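Local coordinates for 2-hydroxyhepta-2,4-diene-1,7-dioate isomerase (Corynebacterium glutamicum, PDB 4DBF), which probably acts as a magnesium-dependent oxaloacetate decarboxylase of the fumarylacetoacetate hydrolase (FAH) family, at residues D154-V159 against T198-I203. Residues are numbered along the deposited sequence; the frame is centred on the assembly and turned at random.
Sequences DWKSVV and TDINSI
Asp199 O is gripped twice by Ser202, from its OG at 2.8 Å and from its backbone N, and these bonds close the 3-10 turn that presents Ile200 to Trp155, Lys156 and Val159. A matching pair of donors from Ser157, OG and N, holds Asp154 O and fixes the turn on the other segment. Between the two turns the contact is carried by Ile200, whose CG1 sits between its own backbone N and carbonyl carbon (chi1 53°). The CD1 methyl at the end of that branch meets the Lys156 chain, 3.5 Å from Lys156 CG, and also reaches Trp155 CH2 at 4.0 Å, approaching the indole obliquely. Lys156 is extended beyond CG, and that CG lies 3.6 Å above the centre of the indole plane, while Val159 CG1 fits at the ring's edge. The second branch of Ile200, CG2, packs on Val159 CG2 at 4.1 Å. Phe162 of strand 159-170 touches both Trp155 and Ile200, and Met235 and Ile239 of helix 235-243 also contact the indole. The contact thus joins the loops preceding strand 159-170 and following strand 190-197, neighbouring antiparallel strands, chiefly by dispersion between aliphatic and aromatic groups at the protein surface.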
# COMPACT_ATOMS: atom_id res chain seq x y z
N ASP A 154 19.93 13.73 7.24
CA ASP A 154 19.35 14.46 6.07
C ASP A 154 17.80 14.38 5.98
O ASP A 154 17.21 14.73 4.97
CB ASP A 154 19.93 13.93 4.75
CG ASP A 154 21.45 14.11 4.68
OD1 ASP A 154 22.11 13.25 4.06
OD2 ASP A 154 21.96 15.07 5.28
N TRP A 155 17.13 13.97 7.05
CA TRP A 155 15.69 13.69 6.95
C TRP A 155 14.85 14.86 6.52
O TRP A 155 13.91 14.69 5.75
CB TRP A 155 15.17 13.07 8.23
CG TRP A 155 15.03 13.95 9.40
CD1 TRP A 155 15.93 14.11 10.45
CD2 TRP A 155 13.89 14.73 9.74
NE1 TRP A 155 15.43 14.98 11.36
CE2 TRP A 155 14.17 15.35 10.98
CE3 TRP A 155 12.65 14.94 9.12
CZ2 TRP A 155 13.28 16.20 11.59
CZ3 TRP A 155 11.76 15.77 9.72
CH2 TRP A 155 12.08 16.42 10.96
N LYS A 156 15.18 16.06 7.00
CA LYS A 156 14.42 17.26 6.65
C LYS A 156 14.33 17.57 5.18
O LYS A 156 13.32 18.06 4.73
CB LYS A 156 14.91 18.51 7.42
CG LYS A 156 14.63 18.44 8.94
CD LYS A 156 15.01 19.71 9.70
CE LYS A 156 15.02 19.40 11.20
NZ LYS A 156 15.10 20.60 12.12
N SER A 157 15.33 17.22 4.41
CA SER A 157 15.34 17.50 2.99
C SER A 157 14.24 16.78 2.18
O SER A 157 13.96 17.17 1.11
CB SER A 157 16.69 17.17 2.43
OG SER A 157 16.82 15.80 2.27
N VAL A 158 13.65 15.75 2.75
CA VAL A 158 12.63 14.97 2.05
C VAL A 158 11.22 15.18 2.56
O VAL A 158 10.31 14.65 1.99
CB VAL A 158 12.92 13.46 2.06
CG1 VAL A 158 14.22 13.11 1.42
CG2 VAL A 158 12.79 12.88 3.44
N VAL A 159 11.04 15.92 3.64
CA VAL A 159 9.70 16.13 4.12
C VAL A 159 9.05 17.45 3.69
O VAL A 159 9.62 18.51 3.79
CB VAL A 159 9.45 15.75 5.60
CG1 VAL A 159 10.53 14.93 6.25
CG2 VAL A 159 8.88 16.86 6.45
N THR A 198 4.16 23.06 6.91
CA THR A 198 5.47 22.92 6.22
C THR A 198 6.60 23.64 7.04
O THR A 198 7.78 23.40 6.82
CB THR A 198 5.46 23.50 4.82
OG1 THR A 198 5.40 24.94 4.91
CG2 THR A 198 4.26 22.92 3.96
N ASP A 199 6.24 24.49 7.98
CA ASP A 199 7.31 25.09 8.88
C ASP A 199 7.65 24.03 9.92
O ASP A 199 7.17 24.06 11.03
CB ASP A 199 6.81 26.40 9.51
CG ASP A 199 7.86 27.11 10.42
OD1 ASP A 199 9.03 26.65 10.52
OD2 ASP A 199 7.43 28.10 11.04
N ILE A 200 8.44 23.04 9.55
CA ILE A 200 8.63 21.91 10.48
C ILE A 200 9.48 22.23 11.72
O ILE A 200 9.40 21.53 12.73
CB ILE A 200 9.15 20.66 9.79
CG1 ILE A 200 10.42 20.98 8.99
CG2 ILE A 200 8.03 20.00 8.92
CD1 ILE A 200 11.37 19.82 9.04
N ASN A 201 10.29 23.29 11.63
CA ASN A 201 10.99 23.82 12.82
C ASN A 201 10.11 24.42 13.88
O ASN A 201 10.52 24.50 15.04
CB ASN A 201 12.05 24.83 12.41
CG ASN A 201 13.36 24.17 12.20
OD1 ASN A 201 14.35 24.55 12.82
ND2 ASN A 201 13.38 23.10 11.40
N SER A 202 8.91 24.85 13.50
CA SER A 202 7.94 25.36 14.47
C SER A 202 7.42 24.24 15.42
O SER A 202 6.67 24.53 16.35
CB SER A 202 6.77 26.06 13.77
OG SER A 202 5.84 25.13 13.22
N ILE A 203 7.85 23.00 15.17
CA ILE A 203 7.37 21.84 15.90
C ILE A 203 8.54 21.26 16.66
O ILE A 203 9.53 20.83 16.08
CB ILE A 203 6.77 20.73 14.94
CG1 ILE A 203 5.59 21.26 14.14
CG2 ILE A 203 6.46 19.46 15.70
CD1 ILE A 203 4.50 21.89 14.98